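PDB 4GB5: SnoaL-like domain-containing protein from Kribbella flavida, which is of unknown function but belongs to the NTF2-like clan, whose cone-shaped folds often enclose a ligand pocket or an active site. Local coordinates for residues Y20-D25 with T75-I79; A78-H82 with H94-R98; F120-E124 with S136-T140. One frame throughout, in Å; residues are numbered along the deposited sequence.

Contact 1: Y20-D25 with T75-I79; sequences YADIAD and THHAI
With CG of D25 beside its backbone N (chi1 -61°) and CG of H77 likewise beside its own (chi1 -68°), the carboxylate at the end of helix 20-25 is brought against the imidazole and backbone of strand 75-79. H77 ND1 donates to the syn side of D25 OD1 at 2.9 Å, close to the ring plane, while H77 N reaches D25 OD2 at 2.8 Å with a nearly straight N-H...O angle of 167°. T75 OG1 meets the anti side of D25 OD1, 2.8 Å away, which gives that oxygen two donors. OD2 also accepts from H96 of the second subunit, tying this joint to the trimer interface. The pairing belongs to the NTF2-like fold, in which the long N-terminal helix packs on a curved sheet; here segment 20-25 runs nearly antiparallel to segment 75-79. Replacing D25 by an alanine is likely to leave T75 OG1, H77 ND1, the H77 amide and H96 of the second subunit without their carboxylate acceptor, and the imidazole freer to turn. Nearby, A24 CB sits 3.6 Å from H77 CE1, and I79 CD1 packs 3.9 Å from Y20 CD2, the two side chains crossing at about a right angle. One water bridges A24 O and T75 OG1.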
loop_
_atom_site.group_PDB
_atom_site.type_symbol
_atom_site.label_atom_id
_atom_site.label_comp_id
_atom_site.label_asym_id
_atom_site.label_seq_id
_atom_site.Cartn_x
_atom_site.Cartn_y
_atom_site.Cartn_z
ATOM N N TYR A 20 -4.716 -7.588 -10.612
ATOM C CA TYR A 20 -3.919 -6.880 -11.607
ATOM C C TYR A 20 -2.452 -6.885 -11.225
ATOM O O TYR A 20 -1.560 -7.160 -12.044
ATOM C CB TYR A 20 -4.417 -5.430 -11.759
ATOM C CG TYR A 20 -3.558 -4.566 -12.692
ATOM C CD1 TYR A 20 -3.833 -4.478 -14.015
ATOM C CD2 TYR A 20 -2.453 -3.856 -12.214
ATOM C CE1 TYR A 20 -3.080 -3.720 -14.865
ATOM C CE2 TYR A 20 -1.688 -3.084 -13.045
ATOM C CZ TYR A 20 -2.005 -3.015 -14.375
ATOM O OH TYR A 20 -1.236 -2.250 -15.223
ATOM N N ALA A 21 -2.189 -6.554 -9.987
ATOM C CA ALA A 21 -0.802 -6.567 -9.473
ATOM C C ALA A 21 -0.204 -7.941 -9.499
ATOM O O ALA A 21 0.970 -8.102 -9.812
ATOM C CB ALA A 21 -0.741 -5.958 -8.085
ATOM N N ASP A 22 -1.036 -8.941 -9.275
ATOM C CA ASP A 22 -0.575 -10.318 -9.351
ATOM C C ASP A 22 -0.136 -10.736 -10.766
ATOM O O ASP A 22 0.796 -11.503 -10.896
ATOM C CB ASP A 22 -1.675 -11.288 -8.927
ATOM C CG ASP A 22 -1.956 -11.270 -7.431
ATOM O OD1 ASP A 22 -0.999 -10.988 -6.655
ATOM O OD2 ASP A 22 -3.111 -11.629 -7.037
ATOM N N ILE A 23 -0.794 -10.241 -11.818
ATOM C CA ILE A 23 -0.370 -10.564 -13.192
ATOM C C ILE A 23 1.103 -10.298 -13.343
ATOM O O ILE A 23 1.874 -11.178 -13.763
ATOM C CB ILE A 23 -1.172 -9.753 -14.244
ATOM C CG1 ILE A 23 -2.595 -10.294 -14.319
ATOM C CG2 ILE A 23 -0.545 -9.864 -15.631
ATOM C CD1 ILE A 23 -3.577 -9.376 -15.028
ATOM N N ALA A 24 1.517 -9.079 -13.031
ATOM C CA ALA A 24 2.897 -8.718 -13.212
ATOM C C ALA A 24 3.786 -9.413 -12.211
ATOM O O ALA A 24 4.812 -9.980 -12.570
ATOM C CB ALA A 24 3.044 -7.237 -13.072
ATOM N N ASP A 25 3.412 -9.382 -10.947
ATOM C CA ASP A 25 4.362 -9.737 -9.890
ATOM C C ASP A 25 4.502 -11.249 -9.716
ATOM O O ASP A 25 5.560 -11.738 -9.272
ATOM C CB ASP A 25 3.991 -9.069 -8.561
ATOM C CG ASP A 25 3.986 -7.563 -8.627
ATOM O OD1 ASP A 25 4.644 -6.978 -9.517
ATOM O OD2 ASP A 25 3.298 -6.918 -7.790
ATOM N N THR A 75 9.291 -7.920 -9.747
ATOM C CA THR A 75 8.626 -6.646 -9.638
ATOM C C THR A 75 7.712 -6.654 -8.426
ATOM O O THR A 75 7.351 -7.717 -7.919
ATOM C CB THR A 75 7.820 -6.288 -10.881
ATOM O OG1 THR A 75 6.845 -7.297 -11.135
ATOM C CG2 THR A 75 8.682 -6.161 -12.120
ATOM N N HIS A 76 7.320 -5.463 -7.963
ATOM C CA HIS A 76 6.315 -5.335 -6.929
ATOM C C HIS A 76 5.497 -4.076 -7.191
ATOM O O HIS A 76 6.027 -2.967 -7.248
ATOM C CB HIS A 76 6.931 -5.236 -5.522
ATOM C CG HIS A 76 5.930 -5.384 -4.415
ATOM N ND1 HIS A 76 5.491 -6.622 -4.005
ATOM C CD2 HIS A 76 5.279 -4.476 -3.669
ATOM C CE1 HIS A 76 4.608 -6.463 -3.041
ATOM N NE2 HIS A 76 4.456 -5.177 -2.824
ATOM N N HIS A 77 4.198 -4.287 -7.352
ATOM C CA HIS A 77 3.244 -3.214 -7.508
ATOM C C HIS A 77 2.451 -3.066 -6.247
ATOM O O HIS A 77 1.691 -3.975 -5.916
ATOM C CB HIS A 77 2.278 -3.479 -8.674
ATOM C CG HIS A 77 2.925 -3.440 -10.013
ATOM N ND1 HIS A 77 3.839 -4.380 -10.404
ATOM C CD2 HIS A 77 2.757 -2.608 -11.066
ATOM C CE1 HIS A 77 4.252 -4.109 -11.634
ATOM N NE2 HIS A 77 3.597 -3.043 -12.065
ATOM N N ALA A 78 2.575 -1.906 -5.589
ATOM C CA ALA A 78 1.779 -1.587 -4.413
ATOM C C ALA A 78 0.726 -0.579 -4.837
ATOM O O ALA A 78 1.037 0.603 -5.081
ATOM C CB ALA A 78 2.677 -1.026 -3.341
ATOM N N ILE A 79 -0.511 -1.028 -4.922
ATOM C CA ILE A 79 -1.648 -0.199 -5.390
ATOM C C ILE A 79 -2.532 0.099 -4.188
ATOM O O ILE A 79 -2.989 -0.804 -3.474
ATOM C CB ILE A 79 -2.413 -0.900 -6.509
ATOM C CG1 ILE A 79 -1.428 -1.358 -7.586
ATOM C CG2 ILE A 79 -3.534 -0.028 -7.060
ATOM C CD1 ILE A 79 -2.066 -2.083 -8.735
HETATM O O HOH W 1 7.450 -9.503 -12.550
HETATM O O HOH W 2 8.162 -10.676 -9.706
#

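Contact 2: A78-H82 with H94-R98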
loop_
_atom_site.group_PDB
_atom_site.type_symbol
_atom_site.label_atom_id
_atom_site.label_comp_id
_atom_site.label_asym_id
_atom_site.label_seq_id
_atom_site.Cartn_x
_atom_site.Cartn_y
_atom_site.Cartn_z
ATOM N N ALA A 78 2.575 -1.906 -5.589
ATOM C CA ALA A 78 1.779 -1.587 -4.413
ATOM C C ALA A 78 0.726 -0.579 -4.837
ATOM O O ALA A 78 1.037 0.603 -5.081
ATOM C CB ALA A 78 2.677 -1.026 -3.341
ATOM N N ILE A 79 -0.511 -1.028 -4.922
ATOM C CA ILE A 79 -1.648 -0.199 -5.390
ATOM C C ILE A 79 -2.532 0.099 -4.188
ATOM O O ILE A 79 -2.989 -0.804 -3.474
ATOM C CB ILE A 79 -2.413 -0.900 -6.509
ATOM C CG1 ILE A 79 -1.428 -1.358 -7.586
ATOM C CG2 ILE A 79 -3.534 -0.028 -7.060
ATOM C CD1 ILE A 79 -2.066 -2.083 -8.735
ATOM N N THR A 80 -2.763 1.389 -3.963
ATOM C CA THR A 80 -3.419 1.849 -2.764
ATOM C C THR A 80 -4.361 2.997 -3.060
ATOM O O THR A 80 -4.341 3.585 -4.164
ATOM C CB THR A 80 -2.371 2.365 -1.754
ATOM O OG1 THR A 80 -1.639 3.475 -2.314
ATOM C CG2 THR A 80 -1.415 1.306 -1.373
ATOM N N GLY A 81 -5.210 3.369 -2.106
ATOM C CA GLY A 81 -5.939 4.626 -2.246
ATOM C C GLY A 81 -7.023 4.642 -3.306
ATOM O O GLY A 81 -7.274 5.666 -3.929
ATOM N N HIS A 82 -7.735 3.536 -3.475
ATOM C CA HIS A 82 -8.737 3.402 -4.539
ATOM C C HIS A 82 -9.896 4.362 -4.342
ATOM O O HIS A 82 -10.505 4.394 -3.276
ATOM C CB HIS A 82 -9.261 1.962 -4.621
ATOM C CG HIS A 82 -8.178 0.942 -4.556
ATOM N ND1 HIS A 82 -7.574 0.608 -3.360
ATOM C CD2 HIS A 82 -7.610 0.172 -5.509
ATOM C CE1 HIS A 82 -6.680 -0.333 -3.594
ATOM N NE2 HIS A 82 -6.655 -0.593 -4.888
ATOM N N HIS A 94 -9.655 5.658 -9.671
ATOM C CA HIS A 94 -8.390 6.356 -9.522
ATOM C C HIS A 94 -7.647 5.713 -8.377
ATOM O O HIS A 94 -8.239 5.485 -7.304
ATOM C CB HIS A 94 -8.627 7.830 -9.243
ATOM C CG HIS A 94 -7.420 8.571 -8.794
ATOM N ND1 HIS A 94 -6.557 9.169 -9.693
ATOM C CD2 HIS A 94 -6.952 8.864 -7.562
ATOM C CE1 HIS A 94 -5.587 9.778 -9.020
ATOM N NE2 HIS A 94 -5.781 9.571 -7.729
ATOM N N ALA A 95 -6.375 5.437 -8.554
ATOM C CA ALA A 95 -5.605 4.833 -7.460
ATOM C C ALA A 95 -4.170 5.289 -7.491
ATOM O O ALA A 95 -3.663 5.693 -8.541
ATOM C CB ALA A 95 -5.689 3.278 -7.478
ATOM N N HIS A 96 -3.503 5.154 -6.355
ATOM C CA HIS A 96 -2.049 5.299 -6.294
ATOM C C HIS A 96 -1.360 3.986 -6.660
ATOM O O HIS A 96 -1.847 2.890 -6.330
ATOM C CB HIS A 96 -1.632 5.619 -4.863
ATOM C CG HIS A 96 -1.691 7.060 -4.488
ATOM N ND1 HIS A 96 -2.843 7.826 -4.562
ATOM C CD2 HIS A 96 -0.715 7.890 -4.038
ATOM C CE1 HIS A 96 -2.562 9.067 -4.195
ATOM N NE2 HIS A 96 -1.278 9.132 -3.872
ATOM N N VAL A 97 -0.213 4.104 -7.317
ATOM C CA VAL A 97 0.663 2.973 -7.568
ATOM C C VAL A 97 2.104 3.305 -7.333
ATOM O O VAL A 97 2.599 4.345 -7.747
ATOM C CB VAL A 97 0.449 2.391 -9.008
ATOM C CG1 VAL A 97 0.633 3.387 -10.077
ATOM C CG2 VAL A 97 1.384 1.171 -9.249
ATOM N N ARG A 98 2.779 2.367 -6.674
ATOM C CA ARG A 98 4.228 2.363 -6.537
ATOM C C ARG A 98 4.746 1.064 -7.120
ATOM O O ARG A 98 4.477 -0.017 -6.551
ATOM C CB ARG A 98 4.599 2.502 -5.066
ATOM C CG ARG A 98 6.124 2.589 -4.840
ATOM C CD ARG A 98 6.452 2.885 -3.383
ATOM N NE ARG A 98 7.817 3.269 -3.227
ATOM C CZ ARG A 98 8.866 2.463 -3.237
ATOM N NH1 ARG A 98 8.711 1.151 -3.361
ATOM N NH2 ARG A 98 10.060 2.955 -3.068
HETATM O O HOH W 3 -5.549 7.655 -4.797
#
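The antiparallel hairpin of strands 74-87 and 90-102 forms one margin of the NTF2-like sheet, and residues 78-82 and 94-98 are paired in its middle. A78 and R98 make a hydrogen-bonded pair: A78 N reaches R98 O at 2.8 Å almost without bend, and R98 N returns the bond to A78 O. T80 and H96 form the next such pair, where H96 N meets T80 O at 2.8 Å with a more bent N-H...O angle of 144°. Between them lies the non-hydrogen-bonded pair I79 and V97, whose side chains run alongside each other, I79 CG1 lying 4.1 Å from V97 CG2. The CG2 branch of I79 packs on A95 CB at 4.0 Å, and the same methyl group of A95 also comes near the ring of H82.

On the face bearing T80 and H96, the hydroxyl of T80 stands between its backbone N and carbonyl carbon (chi1 61°), which sets OG1 against H96 CB at 3.3 Å. The regular ladder is interrupted at G81, whose positive phi of 71° suits glycine. There a water joins G81 O, 2.8 Å away, to H96 ND1, which it meets at the ring edge in plane. The other nitrogen, H96 NE2, bonds to D25 of the third subunit, and R98 forms salt bridges with E100 of its own chain and E100 of the third subunit, close to a bound phosphate.

I79 and V97 face inward toward Y121 of strand 114-128, with F17 of helix 6-25 covering I79. The face carrying T80, H96 and R98 instead meets neighbouring subunits, while backbone bonds from A95 and V97 join the hairpin to strand 114-128.

Contact 3: F120-E124 with S136-T140; sequences FYDNE and SVKLT
Backbone hydrogen bonds hold strands 120-124 and 136-140 together as an antiparallel ladder. F120 and T140 exchange a pair of bonds, D122 N donates to K138 O at 2.9 Å, and at the far end E124 N reaches S136 O while the return bond from S136 N is weak. One rung uses a side chain: the amide oxygen N123 OD1 accepts from K138 N at 3.0 Å, the donor tilted 34° from the amide plane. With CG beside the backbone N (chi1 -72°), N123 lays its amide alongside V137, its OD1 also 3.2 Å from V137 CA.

Apolar contacts gather round Y121. Its CD1 lies 4.1 Å from V137 CG1, the two side chains pointing the same way, whereas L139 slants across and sets CD1 4.0 Å from Y121 CE1.

Water carries the contact on the D122 side. One molecule links D122 OD2, 2.7 Å away, with K138 O and T140 OG1; another bridges D122 O and S136 OG. D122 OD1 bonds to H94 of the adjacent strand.

This central hairpin of the NTF2-like sheet is flanked by strands 90-102 and 41-44, and helix 6-25 lies over N123 and V137 through F17 and Y20.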
loop_
_atom_site.group_PDB
_atom_site.type_symbol
_atom_site.label_atom_id
_atom_site.label_comp_id
_atom_site.label_asym_id
_atom_site.label_seq_id
_atom_site.Cartn_x
_atom_site.Cartn_y
_atom_site.Cartn_z
ATOM N N PHE A 120 -0.187 7.232 -10.641
ATOM C CA PHE A 120 -1.616 6.951 -10.503
ATOM C C PHE A 120 -2.140 6.109 -11.640
ATOM O O PHE A 120 -1.693 6.218 -12.771
ATOM C CB PHE A 120 -2.386 8.260 -10.495
ATOM C CG PHE A 120 -1.789 9.297 -9.623
ATOM C CD1 PHE A 120 -0.865 10.204 -10.116
ATOM C CD2 PHE A 120 -2.114 9.313 -8.285
ATOM C CE1 PHE A 120 -0.260 11.132 -9.296
ATOM C CE2 PHE A 120 -1.509 10.239 -7.441
ATOM C CZ PHE A 120 -0.578 11.155 -7.952
ATOM N N TYR A 121 -3.119 5.272 -11.319
ATOM C CA TYR A 121 -3.975 4.666 -12.316
ATOM C C TYR A 121 -5.244 5.475 -12.380
ATOM O O TYR A 121 -5.779 5.893 -11.341
ATOM C CB TYR A 121 -4.336 3.209 -11.972
ATOM C CG TYR A 121 -3.169 2.272 -12.105
ATOM C CD1 TYR A 121 -2.511 2.104 -13.322
ATOM C CD2 TYR A 121 -2.721 1.534 -11.021
ATOM C CE1 TYR A 121 -1.431 1.247 -13.428
ATOM C CE2 TYR A 121 -1.678 0.681 -11.140
ATOM C CZ TYR A 121 -1.012 0.556 -12.299
ATOM O OH TYR A 121 0.072 -0.324 -12.399
ATOM N N ASP A 122 -5.742 5.669 -13.614
ATOM C CA ASP A 122 -7.057 6.220 -13.848
ATOM C C ASP A 122 -7.723 5.307 -14.867
ATOM O O ASP A 122 -7.507 5.400 -16.069
ATOM C CB ASP A 122 -7.015 7.662 -14.283
ATOM C CG ASP A 122 -6.518 8.567 -13.189
ATOM O OD1 ASP A 122 -7.333 8.902 -12.289
ATOM O OD2 ASP A 122 -5.316 8.894 -13.197
ATOM N N ASN A 123 -8.425 4.314 -14.321
ATOM C CA ASN A 123 -8.860 3.146 -15.053
ATOM C C ASN A 123 -10.371 3.091 -15.174
ATOM O O ASN A 123 -11.076 3.826 -14.485
ATOM C CB ASN A 123 -8.392 1.895 -14.306
ATOM C CG ASN A 123 -6.915 1.665 -14.412
ATOM O OD1 ASN A 123 -6.176 2.494 -14.950
ATOM N ND2 ASN A 123 -6.439 0.526 -13.850
ATOM N N GLU A 124 -10.861 2.250 -16.077
ATOM C CA GLU A 124 -12.281 1.954 -16.199
ATOM C C GLU A 124 -12.518 0.477 -16.022
ATOM O O GLU A 124 -11.671 -0.361 -16.380
ATOM C CB GLU A 124 -12.866 2.434 -17.550
ATOM C CG GLU A 124 -12.751 3.943 -17.724
ATOM C CD GLU A 124 -13.075 4.481 -19.111
ATOM O OE1 GLU A 124 -13.272 3.695 -20.047
ATOM O OE2 GLU A 124 -13.111 5.716 -19.258
ATOM N N SER A 136 -10.001 -0.376 -19.286
ATOM C CA SER A 136 -9.042 0.622 -19.670
ATOM C C SER A 136 -8.062 0.848 -18.530
ATOM O O SER A 136 -8.468 1.023 -17.370
ATOM C CB SER A 136 -9.762 1.940 -19.995
ATOM O OG SER A 136 -8.841 2.968 -20.243
ATOM N N VAL A 137 -6.767 0.857 -18.841
ATOM C CA VAL A 137 -5.719 1.136 -17.865
ATOM C C VAL A 137 -4.945 2.358 -18.329
ATOM O O VAL A 137 -4.495 2.403 -19.499
ATOM C CB VAL A 137 -4.739 -0.044 -17.750
ATOM C CG1 VAL A 137 -3.603 0.235 -16.773
ATOM C CG2 VAL A 137 -5.479 -1.292 -17.345
ATOM N N LYS A 138 -4.804 3.331 -17.455
ATOM C CA LYS A 138 -4.013 4.503 -17.758
ATOM C C LYS A 138 -3.112 4.812 -16.580
ATOM O O LYS A 138 -3.586 5.008 -15.460
ATOM C CB LYS A 138 -4.876 5.699 -18.053
ATOM C CG LYS A 138 -4.087 6.976 -18.253
ATOM C CD LYS A 138 -5.020 8.124 -18.573
ATOM C CE LYS A 138 -4.312 9.464 -18.745
ATOM N NZ LYS A 138 -5.334 10.556 -19.007
ATOM N N LEU A 139 -1.804 4.856 -16.831
ATOM C CA LEU A 139 -0.844 5.108 -15.831
ATOM C C LEU A 139 -0.256 6.486 -16.073
ATOM O O LEU A 139 0.270 6.722 -17.139
ATOM C CB LEU A 139 0.256 4.067 -15.931
ATOM C CG LEU A 139 1.527 4.311 -15.131
ATOM C CD1 LEU A 139 1.177 4.302 -13.660
ATOM C CD2 LEU A 139 2.645 3.299 -15.468
ATOM N N THR A 140 -0.328 7.351 -15.072
ATOM C CA THR A 140 0.291 8.686 -15.081
ATOM C C THR A 140 1.404 8.693 -14.020
ATOM O O THR A 140 1.135 8.564 -12.828
ATOM C CB THR A 140 -0.763 9.756 -14.779
ATOM O OG1 THR A 140 -1.796 9.759 -15.775
ATOM C CG2 THR A 140 -0.113 11.153 -14.796
HETATM O O HOH W 4 -3.552 7.974 -14.966
HETATM O O HOH W 5 -8.756 4.853 -18.381
#

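In the fold
From the N terminus, contact 1 closes the longest loop, bringing the end of helix 6-25 onto strand 74-87 across some fifty residues. Contact 2 begins where that loop finishes: both share A78 and I79, and the strand turns back through a short hairpin to residues 94-98. Contact 3 follows in series as a second hairpin, 120-124 with 136-140, so no loop encloses or crosses another. Space then joins what sequence separates. Strands 90-102 and 114-128 are sheet neighbours, linking contacts 2 and 3 directly through A95 and Y121, while the Y121 ring also packs against Y20 and I79 of contact 1. Helix 6-25 and both hairpins thus meet around Y121.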